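Local coordinates for protein sulfatase (Bacteroides fragilis CAG:558, PDB 6USS) that probably hydrolyses sulfate esters, as an arylsulfatase-type member of the calcium-binding sulfatase family from a gut bacterium, at residues Q81-S86 / T443-D448; T91-I96 / H104-W109; G98-R103 / G491-K496; T147-I152 / S386-A391; I380-P385 / K419-Y424. The protein carries 1 engineered substitution. All coordinates share one frame; numbering follows the deposited sequence.

Overall arrangement
From the N terminus, residues 81-86 end a strand of the large mixed sheet and meet 443-448 of the small antiparallel sheet, so contact 1 closes a long loop. Contact 2 follows at once and is short, folding 104-109 back on helix 88-97 within that span. Contact 3 starts between its two halves, at 98-103, and closes only near the C terminus on helix 480-496; it therefore crosses both contact 1 and contact 2. Contact 4, joining helices 149-155 and 383-390, and contact 5, tying the residues leading into helix 383-390 to strand 422-427, cross each other, and both lie within the spans of contacts 1 and 3. Contact 5 sits beside contact 1 at the same small sheet.

Contact 1 of 5, residues Q81-S86 / T443-D448; sequences QAYASS and TVRKGD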
# COMPACT_ATOMS: atom_id res chain seq x y z
N GLN A 81 24.17 -11.90 22.26
CA GLN A 81 23.13 -12.72 22.89
C GLN A 81 21.73 -12.23 22.47
O GLN A 81 20.87 -11.92 23.29
CB GLN A 81 23.31 -12.71 24.41
CG GLN A 81 23.03 -14.06 25.06
CD GLN A 81 23.41 -14.13 26.55
OE1 GLN A 81 23.53 -15.22 27.11
NE2 GLN A 81 23.58 -12.98 27.19
N ALA A 82 21.49 -12.17 21.16
CA ALA A 82 20.20 -11.77 20.61
C ALA A 82 19.37 -12.99 20.23
O ALA A 82 19.87 -13.89 19.56
CB ALA A 82 20.39 -10.86 19.39
N TYR A 83 18.09 -13.00 20.62
CA TYR A 83 17.21 -14.15 20.42
C TYR A 83 16.02 -13.85 19.50
O TYR A 83 15.43 -12.77 19.53
CB TYR A 83 16.69 -14.68 21.76
CG TYR A 83 17.79 -15.28 22.59
CD1 TYR A 83 18.37 -16.49 22.23
CD2 TYR A 83 18.28 -14.61 23.71
CE1 TYR A 83 19.42 -17.03 22.98
CE2 TYR A 83 19.31 -15.15 24.46
CZ TYR A 83 19.88 -16.36 24.09
OH TYR A 83 20.91 -16.87 24.84
N ALA A 84 15.67 -14.85 18.70
CA ALA A 84 14.42 -14.93 17.94
C ALA A 84 13.69 -16.20 18.39
O ALA A 84 14.07 -16.83 19.37
CB ALA A 84 14.71 -14.94 16.44
N SER A 85 12.62 -16.56 17.68
CA SER A 85 12.09 -17.91 17.81
C SER A 85 12.80 -18.84 16.84
O SER A 85 13.62 -18.42 16.02
CB SER A 85 10.56 -17.95 17.60
OG SER A 85 9.88 -17.18 18.58
N SER A 86 12.52 -20.14 16.95
CA SER A 86 13.28 -21.12 16.19
C SER A 86 12.73 -21.35 14.79
O SER A 86 13.31 -22.14 14.04
CB SER A 86 13.36 -22.45 16.95
OG SER A 86 12.09 -23.03 17.14
N THR A 443 9.90 -22.53 26.78
CA THR A 443 11.20 -22.21 27.33
C THR A 443 11.13 -20.87 28.03
O THR A 443 10.49 -19.93 27.53
CB THR A 443 12.24 -22.14 26.21
OG1 THR A 443 12.27 -23.38 25.51
CG2 THR A 443 13.61 -21.86 26.78
N VAL A 444 11.77 -20.78 29.20
CA VAL A 444 12.07 -19.48 29.80
C VAL A 444 13.58 -19.35 30.01
O VAL A 444 14.26 -20.30 30.43
CB VAL A 444 11.32 -19.28 31.13
CG1 VAL A 444 11.67 -20.40 32.14
CG2 VAL A 444 11.63 -17.90 31.70
N ARG A 445 14.10 -18.16 29.69
CA ARG A 445 15.46 -17.76 30.02
C ARG A 445 15.39 -16.60 31.00
O ARG A 445 14.59 -15.68 30.82
CB ARG A 445 16.22 -17.33 28.76
CG ARG A 445 17.56 -16.71 29.04
CD ARG A 445 18.54 -17.73 29.59
NE ARG A 445 19.84 -17.12 29.83
CZ ARG A 445 20.70 -16.73 28.88
NH1 ARG A 445 20.42 -16.90 27.59
NH2 ARG A 445 21.84 -16.15 29.22
N LYS A 446 16.22 -16.64 32.04
CA LYS A 446 16.20 -15.59 33.05
C LYS A 446 17.55 -15.60 33.74
O LYS A 446 17.90 -16.58 34.40
CB LYS A 446 15.07 -15.81 34.05
CG LYS A 446 15.00 -14.78 35.18
CD LYS A 446 14.35 -15.39 36.43
CE LYS A 446 13.30 -14.48 37.08
NZ LYS A 446 13.61 -13.02 36.96
N GLY A 447 18.30 -14.51 33.60
CA GLY A 447 19.66 -14.51 34.13
C GLY A 447 20.50 -15.54 33.41
O GLY A 447 20.49 -15.64 32.17
N ASP A 448 21.24 -16.33 34.18
CA ASP A 448 22.12 -17.33 33.62
C ASP A 448 21.39 -18.61 33.27
O ASP A 448 22.01 -19.55 32.76
CB ASP A 448 23.23 -17.66 34.62
CG ASP A 448 24.11 -16.48 34.93
OD1 ASP A 448 24.06 -15.47 34.17
OD2 ASP A 448 24.85 -16.55 35.94
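R445 meets Q81 and Y83 because its chain leaves with CG opposite the backbone N (chi1 172°) and then bends at chi2, swinging the guanidinium off its strand. These hydrogen bonds span two sheets of the sulfatase fold: strand 77-83 belongs to the large mixed sheet, strand 441-446 to the small antiparallel one. Both acceptors sit at the guanidinium edge, in its plane. NH2 of R445 gives OE1 of Q81 a nearly straight hydrogen bond (2.9 Å, 174°), but it comes in above the plane of the amide. NH1 of R445 makes a weak, bent bond of 2.8 Å to OH of Y83, whose ring stands almost perpendicular to the guanidinium. Each acceptor is positioned by a further partner. Y83 OH has its stronger bond with E353 OE1, a carboxylate that would probably favour the positive charge of R445 nearby, and the NE2 end of Q81 is bonded to the carbonyl oxygen of D375. The arginine is steadied from its own side too, by the turn that follows the strand. There the carbonyl O of G447 takes NE of R445 at 2.8 Å, and more weakly NH2 of R445 at 3.3 Å.

Contact 2 of 5, residues T91-I96 / H104-W109; sequences TRCSLI and HRVTNW
H104, the last residue of helix 101-104, turns its imidazole back onto C93 and S94 of helix 88-97. Its chi1 of 62° places CG between the backbone N and the carbonyl carbon, which brings the ring over that helix. NE2 of H104 donates to OG of S94 at 2.9 Å, with the hydroxyl oxygen lying in the ring plane. That oxygen is shared: T99 O, its strongest partner, and P90 O are also hydrogen-bonded to it. One ring face lies against C93, whose CB stands 4.0 Å from the H104 centroid and 18° off the normal, a CH-pi contact. The other ring nitrogen is used as well, since ND1 of H104 accepts from V106 N at 3.0 Å, again in the plane. The imidazole thus has a bond at each nitrogen, which should fix its rotation. R105 then leaves the helix with positive phi, and the chain reverses through an inverse gamma turn centred on V106. This turn brings the isopropyl group onto C93, with SG of C93 4.0 Å from CG1 of V106, before T107 OG1 and N108 ND2 go on to bond N429 and D118. Helix 88-97 begins at C88, an engineered replacement for the serine predicted to mature to 3-oxoalanine, and R92 bonds the calcium ligands D42 and D322. V134 of strand 133-135 touches both C93 and V106, while R92 and L95 pack on strands 35-41 and 253-258.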
# COMPACT_ATOMS: atom_id res chain seq x y z
N THR A 91 8.85 -15.68 14.68
CA THR A 91 9.81 -14.58 14.77
C THR A 91 9.33 -13.37 13.98
O THR A 91 9.31 -12.24 14.51
CB THR A 91 11.17 -15.04 14.27
OG1 THR A 91 11.69 -16.02 15.18
CG2 THR A 91 12.14 -13.86 14.20
N ARG A 92 8.91 -13.57 12.73
CA ARG A 92 8.56 -12.43 11.89
C ARG A 92 7.30 -11.74 12.39
O ARG A 92 7.23 -10.50 12.40
CB ARG A 92 8.45 -12.88 10.43
CG ARG A 92 9.82 -12.98 9.73
CD ARG A 92 9.87 -14.02 8.63
NE ARG A 92 11.23 -14.50 8.38
CZ ARG A 92 12.15 -13.84 7.67
NH1 ARG A 92 11.85 -12.66 7.14
NH2 ARG A 92 13.37 -14.37 7.50
N CYS A 93 6.29 -12.51 12.84
CA CYS A 93 5.07 -11.92 13.39
C CYS A 93 5.33 -11.17 14.70
O CYS A 93 4.69 -10.15 14.97
CB CYS A 93 4.03 -13.01 13.60
SG CYS A 93 3.38 -13.67 12.08
N SER A 94 6.26 -11.66 15.52
CA SER A 94 6.64 -10.92 16.72
C SER A 94 7.30 -9.60 16.37
O SER A 94 7.06 -8.58 17.03
CB SER A 94 7.56 -11.78 17.58
OG SER A 94 6.84 -12.86 18.19
N LEU A 95 8.16 -9.59 15.34
CA LEU A 95 8.81 -8.37 14.89
C LEU A 95 7.77 -7.33 14.47
O LEU A 95 7.82 -6.17 14.90
CB LEU A 95 9.73 -8.67 13.71
CG LEU A 95 10.10 -7.43 12.88
CD1 LEU A 95 11.14 -6.59 13.59
CD2 LEU A 95 10.56 -7.83 11.50
N ILE A 96 6.82 -7.75 13.63
CA ILE A 96 5.86 -6.84 13.03
C ILE A 96 4.76 -6.42 14.01
O ILE A 96 4.12 -5.37 13.80
CB ILE A 96 5.30 -7.50 11.76
CG1 ILE A 96 5.02 -6.44 10.69
CG2 ILE A 96 4.07 -8.33 12.06
CD1 ILE A 96 6.27 -5.79 10.11
N HIS A 104 0.74 -14.24 20.30
CA HIS A 104 0.06 -14.12 19.02
C HIS A 104 -0.26 -15.47 18.38
O HIS A 104 -1.03 -15.50 17.41
CB HIS A 104 0.86 -13.23 18.04
CG HIS A 104 2.23 -13.73 17.70
ND1 HIS A 104 2.46 -14.95 17.09
CD2 HIS A 104 3.45 -13.15 17.84
CE1 HIS A 104 3.75 -15.10 16.88
NE2 HIS A 104 4.38 -14.03 17.33
N ARG A 105 0.28 -16.57 18.90
CA ARG A 105 -0.10 -17.93 18.53
C ARG A 105 0.21 -18.29 17.08
O ARG A 105 -0.28 -19.32 16.59
CB ARG A 105 -1.58 -18.19 18.79
CG ARG A 105 -1.97 -17.99 20.23
CD ARG A 105 -3.45 -17.81 20.35
NE ARG A 105 -3.94 -18.10 21.69
CZ ARG A 105 -5.23 -18.20 21.99
NH1 ARG A 105 -6.14 -18.05 21.04
NH2 ARG A 105 -5.62 -18.46 23.24
N VAL A 106 0.98 -17.47 16.36
CA VAL A 106 1.52 -17.92 15.08
C VAL A 106 2.84 -18.61 15.39
O VAL A 106 3.91 -18.04 15.17
CB VAL A 106 1.71 -16.74 14.10
CG1 VAL A 106 1.79 -17.24 12.70
CG2 VAL A 106 0.58 -15.74 14.23
N THR A 107 2.76 -19.83 15.94
CA THR A 107 3.90 -20.48 16.60
C THR A 107 4.60 -21.51 15.73
O THR A 107 5.65 -22.01 16.13
CB THR A 107 3.46 -21.15 17.92
OG1 THR A 107 2.21 -21.83 17.75
CG2 THR A 107 3.32 -20.12 19.05
N ASN A 108 4.04 -21.84 14.57
CA ASN A 108 4.74 -22.64 13.58
C ASN A 108 4.60 -21.94 12.23
O ASN A 108 3.93 -20.92 12.13
CB ASN A 108 4.20 -24.07 13.57
CG ASN A 108 5.15 -25.04 12.93
OD1 ASN A 108 6.17 -24.65 12.35
ND2 ASN A 108 4.81 -26.32 13.01
N TRP A 109 5.22 -22.49 11.19
CA TRP A 109 5.28 -21.74 9.94
C TRP A 109 3.96 -21.80 9.15
O TRP A 109 3.28 -22.83 9.11
CB TRP A 109 6.45 -22.21 9.07
CG TRP A 109 6.33 -23.58 8.49
CD1 TRP A 109 6.77 -24.75 9.05
CD2 TRP A 109 5.77 -23.92 7.21
NE1 TRP A 109 6.50 -25.81 8.20
CE2 TRP A 109 5.89 -25.33 7.07
CE3 TRP A 109 5.19 -23.18 6.18
CZ2 TRP A 109 5.42 -26.00 5.93
CZ3 TRP A 109 4.74 -23.85 5.05
CH2 TRP A 109 4.86 -25.25 4.94

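Contact 3 of 5, residues G98-R103 / G491-K496; sequences GTNAAR and GNYLRK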
# COMPACT_ATOMS: atom_id res chain seq x y z
N GLY A 98 5.28 -6.66 17.70
CA GLY A 98 5.77 -6.35 19.03
C GLY A 98 5.27 -7.26 20.12
O GLY A 98 5.36 -6.92 21.30
N THR A 99 4.77 -8.43 19.74
CA THR A 99 4.11 -9.39 20.61
C THR A 99 5.01 -10.60 20.75
O THR A 99 5.65 -11.01 19.78
CB THR A 99 2.74 -9.77 20.01
OG1 THR A 99 1.76 -8.76 20.33
CG2 THR A 99 2.25 -11.08 20.51
N ASN A 100 5.10 -11.15 21.96
CA ASN A 100 5.76 -12.44 22.15
C ASN A 100 4.97 -13.55 21.45
O ASN A 100 3.74 -13.52 21.39
CB ASN A 100 5.92 -12.76 23.64
CG ASN A 100 6.53 -14.14 23.88
OD1 ASN A 100 5.82 -15.11 24.15
ND2 ASN A 100 7.85 -14.24 23.78
N ALA A 101 5.69 -14.55 20.93
CA ALA A 101 5.04 -15.57 20.10
C ALA A 101 3.93 -16.31 20.86
O ALA A 101 2.91 -16.69 20.27
CB ALA A 101 6.09 -16.56 19.57
N ALA A 102 4.11 -16.52 22.16
CA ALA A 102 3.10 -17.24 22.92
C ALA A 102 1.76 -16.53 22.84
O ALA A 102 0.71 -17.18 22.75
CB ALA A 102 3.53 -17.41 24.38
N ARG A 103 1.78 -15.20 22.82
CA ARG A 103 0.55 -14.42 22.76
C ARG A 103 -0.06 -14.40 21.36
O ARG A 103 -1.29 -14.52 21.22
CB ARG A 103 0.80 -13.00 23.25
CG ARG A 103 -0.43 -12.13 23.22
CD ARG A 103 -0.07 -10.66 23.27
NE ARG A 103 0.75 -10.32 24.44
CZ ARG A 103 0.26 -10.22 25.67
NH1 ARG A 103 -1.02 -10.46 25.90
NH2 ARG A 103 1.06 -9.89 26.68
N GLY A 491 4.85 -21.03 33.49
CA GLY A 491 3.44 -21.35 33.50
C GLY A 491 2.56 -20.12 33.67
O GLY A 491 1.58 -19.94 32.94
N ASN A 492 2.93 -19.26 34.62
CA ASN A 492 2.14 -18.05 34.85
C ASN A 492 2.08 -17.20 33.60
O ASN A 492 1.01 -16.74 33.20
CB ASN A 492 2.72 -17.26 36.01
CG ASN A 492 2.38 -17.86 37.34
OD1 ASN A 492 1.38 -18.58 37.48
ND2 ASN A 492 3.21 -17.58 38.33
N TYR A 493 3.24 -16.99 32.96
CA TYR A 493 3.31 -16.14 31.77
C TYR A 493 2.49 -16.72 30.62
O TYR A 493 1.73 -16.00 29.96
CB TYR A 493 4.76 -15.94 31.34
CG TYR A 493 4.86 -15.02 30.16
CD1 TYR A 493 4.89 -13.64 30.33
CD2 TYR A 493 4.86 -15.52 28.87
CE1 TYR A 493 4.96 -12.79 29.25
CE2 TYR A 493 4.92 -14.68 27.77
CZ TYR A 493 4.97 -13.31 27.97
OH TYR A 493 5.03 -12.46 26.89
N LEU A 494 2.65 -18.02 30.34
CA LEU A 494 1.89 -18.63 29.25
C LEU A 494 0.40 -18.42 29.46
O LEU A 494 -0.31 -17.98 28.55
CB LEU A 494 2.21 -20.12 29.14
CG LEU A 494 3.68 -20.47 28.88
CD1 LEU A 494 3.86 -21.99 28.83
CD2 LEU A 494 4.21 -19.82 27.60
N ARG A 495 -0.09 -18.71 30.67
CA ARG A 495 -1.51 -18.54 30.93
C ARG A 495 -1.89 -17.06 30.86
O ARG A 495 -2.95 -16.71 30.34
CB ARG A 495 -1.90 -19.14 32.28
CG ARG A 495 -1.75 -20.65 32.34
CD ARG A 495 -2.12 -21.19 33.71
NE ARG A 495 -1.24 -20.71 34.78
CZ ARG A 495 -0.20 -21.39 35.27
NH1 ARG A 495 0.11 -22.59 34.79
NH2 ARG A 495 0.55 -20.86 36.25
N LYS A 496 -1.01 -16.18 31.35
CA LYS A 496 -1.31 -14.76 31.38
C LYS A 496 -1.56 -14.20 29.99
O LYS A 496 -2.52 -13.45 29.78
CB LYS A 496 -0.17 -13.99 32.07
CG LYS A 496 -0.37 -12.46 32.04
CD LYS A 496 0.69 -11.70 32.83
CE LYS A 496 1.99 -11.55 32.04
NZ LYS A 496 3.22 -11.55 32.91
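N100 meets Y493 where the short helix 101-104 comes up to the last helix of the chain, 480-496. Starting at its CB, the asparagine touches the tyrosine tip straight away: CB of N100 is 3.4 Å from OH of Y493. CG follows, anti to the backbone N (chi1 176°), and lies 3.8 Å from the same phenol oxygen. At the end the amide splits its work. OD1 of N100 sits at the edge of the Y493 ring, 3.8 Å from CE2, and also accepts from A102 N at 3.0 Å, so N100 is the N-cap of helix 101-104; that donor comes from above the carbonyl plane. ND2 is turned to its strongest partner, the carbonyl oxygen of Y424, and bonds E381 OE1 too. The amide is therefore held at both ends, standing nearly perpendicular to the tyrosine ring (84° between planes). Beside this, A102 and L494 meet through apolar groups alone, CB of A102 lying 4.1 Å from CD2 of L494. Strand 422-427 lies alongside both partners: the Y493 ring stacks on Y424, and N426 touches A102 and L494. Helix 101-104 also meets helix 88-97, where A101 packs on P90 and S94, and strand 143-145, where F144 touches R103, whose end comes near helix 480-496 and forms a salt bridge with D403.

Contact 4 of 5, residues T147-I152 / S386-A391; sequences TSLAEI and SILEMA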
# COMPACT_ATOMS: atom_id res chain seq x y z
N THR A 147 -1.70 -3.98 15.43
CA THR A 147 -1.28 -2.75 14.79
C THR A 147 0.16 -2.92 14.31
O THR A 147 1.07 -3.14 15.12
CB THR A 147 -1.41 -1.59 15.77
OG1 THR A 147 -2.79 -1.44 16.14
CG2 THR A 147 -0.91 -0.30 15.14
N SER A 148 0.36 -2.82 12.99
CA SER A 148 1.63 -3.15 12.36
C SER A 148 2.69 -2.10 12.62
O SER A 148 2.42 -0.90 12.64
CB SER A 148 1.46 -3.32 10.86
OG SER A 148 2.71 -3.70 10.28
N LEU A 149 3.93 -2.58 12.80
CA LEU A 149 5.06 -1.67 12.96
C LEU A 149 5.21 -0.72 11.77
O LEU A 149 5.53 0.46 11.95
CB LEU A 149 6.33 -2.49 13.17
CG LEU A 149 7.70 -1.81 13.11
CD1 LEU A 149 7.91 -0.76 14.19
CD2 LEU A 149 8.78 -2.85 13.20
N ALA A 150 4.98 -1.22 10.55
CA ALA A 150 5.13 -0.38 9.36
C ALA A 150 4.01 0.64 9.24
O ALA A 150 4.22 1.73 8.69
CB ALA A 150 5.17 -1.24 8.10
N GLU A 151 2.81 0.30 9.73
CA GLU A 151 1.71 1.26 9.76
C GLU A 151 2.04 2.46 10.64
O GLU A 151 1.74 3.61 10.28
CB GLU A 151 0.43 0.58 10.25
CG GLU A 151 -0.87 1.35 9.97
CD GLU A 151 -1.22 1.40 8.47
OE1 GLU A 151 -1.05 0.37 7.78
OE2 GLU A 151 -1.65 2.48 7.99
N ILE A 152 2.67 2.22 11.79
CA ILE A 152 2.96 3.31 12.71
C ILE A 152 4.06 4.21 12.16
O ILE A 152 3.98 5.45 12.25
CB ILE A 152 3.33 2.75 14.10
CG1 ILE A 152 2.18 1.93 14.67
CG2 ILE A 152 3.63 3.88 15.04
CD1 ILE A 152 2.54 1.31 15.99
N SER A 386 11.78 -0.66 19.72
CA SER A 386 13.08 -0.03 19.50
C SER A 386 13.10 0.75 18.19
O SER A 386 13.65 1.85 18.12
CB SER A 386 14.20 -1.07 19.50
OG SER A 386 14.17 -1.86 20.67
N ILE A 387 12.50 0.19 17.15
CA ILE A 387 12.53 0.86 15.86
C ILE A 387 11.64 2.11 15.90
O ILE A 387 12.00 3.17 15.37
CB ILE A 387 12.13 -0.14 14.75
CG1 ILE A 387 13.34 -1.05 14.46
CG2 ILE A 387 11.66 0.60 13.51
CD1 ILE A 387 13.02 -2.38 13.80
N LEU A 388 10.48 2.03 16.58
CA LEU A 388 9.63 3.20 16.74
C LEU A 388 10.35 4.30 17.52
O LEU A 388 10.17 5.50 17.22
CB LEU A 388 8.33 2.79 17.44
CG LEU A 388 7.51 1.82 16.59
CD1 LEU A 388 6.27 1.36 17.32
CD2 LEU A 388 7.16 2.42 15.22
N GLU A 389 11.15 3.93 18.53
CA GLU A 389 11.90 4.91 19.30
C GLU A 389 13.03 5.50 18.47
O GLU A 389 13.32 6.70 18.57
CB GLU A 389 12.44 4.27 20.58
CG GLU A 389 13.38 5.17 21.39
CD GLU A 389 13.65 4.62 22.79
OE1 GLU A 389 13.09 3.54 23.15
OE2 GLU A 389 14.42 5.27 23.55
N MET A 390 13.69 4.68 17.66
CA MET A 390 14.71 5.21 16.76
C MET A 390 14.10 6.23 15.83
O MET A 390 14.75 7.23 15.47
CB MET A 390 15.35 4.08 15.96
CG MET A 390 16.34 3.24 16.70
SD MET A 390 16.55 1.69 15.80
CE MET A 390 17.96 0.95 16.58
N ALA A 391 12.86 5.99 15.40
CA ALA A 391 12.16 6.89 14.50
C ALA A 391 11.53 8.07 15.22
O ALA A 391 10.87 8.90 14.57
CB ALA A 391 11.09 6.10 13.73
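L149, I152, I387 and L388 bring no flat group to this helix-helix packing contact of the sulfatase alpha/beta fold: it has no ring, amide or carboxylate face, and branched aliphatic ends do all the touching. L149 and L388 slide past each other in opposite directions. CD1 of L149 ends up only 3.4 Å from CD2 of L388, a tight approach for two methyls, and 4.0 Å from CG2 of I387. With CG anti to the backbone N (chi1 168°), CD1 of L149 is brought forward between I387 and L388. I152, one turn later, crosses L388 at about a right angle, its CG2 lying 3.8 Å from CD2 of L388. The end of L388 is thus held between L149 and I152. Helix 149-155 starts here with S148 as its N-cap, although the bond from A150 N to OG of S148 is long and weak at 3.4 Å. L153 extends the apolar seam by touching I387, L388 and A391, while E151 makes a salt bridge to K154 of the second subunit. Helix 383-390 packs I387 and M390 on strand 315-321 of the large mixed sheet and S386, E389 and M390 on helix 408-412.

Contact 5 of 5, residues I380-P385 / K419-Y424; sequences IEDFYP and KGRSLY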
# COMPACT_ATOMS: atom_id res chain seq x y z
N ILE A 380 13.34 -10.78 19.79
CA ILE A 380 12.88 -10.18 18.53
C ILE A 380 11.71 -9.21 18.72
O ILE A 380 11.69 -8.14 18.11
CB ILE A 380 12.56 -11.30 17.51
CG1 ILE A 380 12.06 -10.72 16.18
CG2 ILE A 380 11.54 -12.29 18.07
CD1 ILE A 380 13.09 -9.96 15.42
N GLU A 381 10.73 -9.54 19.57
CA GLU A 381 9.62 -8.59 19.76
C GLU A 381 10.09 -7.23 20.26
O GLU A 381 9.35 -6.25 20.13
CB GLU A 381 8.56 -9.12 20.73
CG GLU A 381 9.07 -9.45 22.12
CD GLU A 381 9.16 -10.96 22.34
OE1 GLU A 381 8.85 -11.41 23.47
OE2 GLU A 381 9.53 -11.69 21.38
N ASP A 382 11.30 -7.15 20.84
CA ASP A 382 11.86 -5.86 21.26
C ASP A 382 12.16 -4.93 20.09
O ASP A 382 12.20 -3.70 20.26
CB ASP A 382 13.15 -6.07 22.06
CG ASP A 382 12.97 -6.99 23.26
OD1 ASP A 382 11.81 -7.18 23.71
OD2 ASP A 382 13.99 -7.53 23.74
N PHE A 383 12.42 -5.50 18.90
CA PHE A 383 12.68 -4.69 17.71
C PHE A 383 11.56 -3.68 17.44
O PHE A 383 11.81 -2.58 16.93
CB PHE A 383 12.86 -5.59 16.47
CG PHE A 383 14.23 -6.22 16.36
CD1 PHE A 383 14.76 -6.98 17.39
CD2 PHE A 383 14.96 -6.10 15.19
CE1 PHE A 383 16.02 -7.59 17.27
CE2 PHE A 383 16.22 -6.70 15.06
CZ PHE A 383 16.76 -7.44 16.10
N TYR A 384 10.31 -4.05 17.80
CA TYR A 384 9.16 -3.19 17.52
C TYR A 384 9.21 -1.88 18.30
O TYR A 384 9.28 -0.80 17.66
CB TYR A 384 7.87 -3.98 17.76
CG TYR A 384 6.54 -3.33 17.51
CD1 TYR A 384 6.09 -2.27 18.29
CD2 TYR A 384 5.68 -3.84 16.54
CE1 TYR A 384 4.84 -1.72 18.09
CE2 TYR A 384 4.44 -3.32 16.33
CZ TYR A 384 4.01 -2.25 17.10
OH TYR A 384 2.77 -1.72 16.88
N PRO A 385 9.21 -1.87 19.64
CA PRO A 385 9.40 -0.59 20.35
C PRO A 385 10.71 0.09 20.00
O PRO A 385 10.75 1.32 20.00
CB PRO A 385 9.38 -0.98 21.84
CG PRO A 385 8.95 -2.40 21.90
CD PRO A 385 9.29 -3.01 20.58
N LYS A 419 18.19 -6.83 32.90
CA LYS A 419 18.29 -7.15 34.32
C LYS A 419 16.94 -7.60 34.87
O LYS A 419 15.94 -6.88 34.77
CB LYS A 419 18.81 -5.94 35.10
CG LYS A 419 18.93 -6.17 36.60
CD LYS A 419 19.79 -5.13 37.29
CE LYS A 419 19.94 -5.47 38.79
NZ LYS A 419 20.17 -4.25 39.62
N GLY A 420 16.93 -8.79 35.48
CA GLY A 420 15.72 -9.38 35.99
C GLY A 420 14.73 -9.88 34.95
O GLY A 420 13.73 -10.51 35.34
N ARG A 421 14.96 -9.65 33.66
CA ARG A 421 13.94 -9.93 32.65
C ARG A 421 13.89 -11.41 32.27
O ARG A 421 14.92 -12.02 31.97
CB ARG A 421 14.20 -9.09 31.40
CG ARG A 421 13.26 -9.41 30.27
CD ARG A 421 13.43 -8.39 29.14
NE ARG A 421 12.36 -8.52 28.18
CZ ARG A 421 12.50 -8.31 26.88
NH1 ARG A 421 13.68 -7.95 26.41
NH2 ARG A 421 11.46 -8.46 26.07
N SER A 422 12.68 -11.97 32.27
CA SER A 422 12.44 -13.30 31.71
C SER A 422 12.21 -13.21 30.20
O SER A 422 11.49 -12.34 29.71
CB SER A 422 11.23 -13.95 32.38
OG SER A 422 11.52 -14.53 33.64
N LEU A 423 12.82 -14.13 29.45
CA LEU A 423 12.50 -14.32 28.03
C LEU A 423 11.68 -15.60 27.86
O LEU A 423 11.92 -16.59 28.56
CB LEU A 423 13.76 -14.40 27.18
CG LEU A 423 14.72 -13.22 27.20
CD1 LEU A 423 15.79 -13.47 26.15
CD2 LEU A 423 14.01 -11.89 26.95
N TYR A 424 10.72 -15.60 26.93
CA TYR A 424 9.83 -16.74 26.77
C TYR A 424 9.70 -17.22 25.33
O TYR A 424 9.56 -16.42 24.40
CB TYR A 424 8.45 -16.42 27.30
CG TYR A 424 8.41 -15.90 28.70
CD1 TYR A 424 8.34 -14.54 28.94
CD2 TYR A 424 8.38 -16.77 29.78
CE1 TYR A 424 8.27 -14.05 30.21
CE2 TYR A 424 8.32 -16.29 31.07
CZ TYR A 424 8.25 -14.92 31.28
OH TYR A 424 8.18 -14.42 32.56
O HOH W 1 10.05 -12.45 25.88
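D382 and R421 approach from opposite directions and join in an end-on, two-pronged salt bridge. It links the residues leading into helix 383-390, in the sulfatase alpha/beta fold, to the chain leading into strand 422-427, an outer strand of the small antiparallel sheet. R421 is extended from CG to NE, so that its guanidinium is carried well out from its own backbone. NH1 of R421 then gives OD2 of D382 a straight bond (2.7 Å, 179°), while NH2 of R421 reaches OD1 of D382, also at 2.7 Å. The two flat groups are not coplanar but twisted by 37°. NH2 meets the syn lone pair of OD1, whereas NH1 comes to OD2 on the syn side, 29° out of the carboxylate plane. Two bonds to two oxygens leave the guanidinium little freedom to rotate. Its pose is further set by L423, whose CD2 lies over the centre of one face, 3.8 Å above the plane. The carboxylate has backbone support too, from I405 N to OD1 and I379 N to OD2, which would help to keep it ionised. Next to this pair E381 adds a second, looser link. A water 2.9 Å from OE1 of E381 donates to that oxygen and takes a weak bond from Y424 N at 3.4 Å.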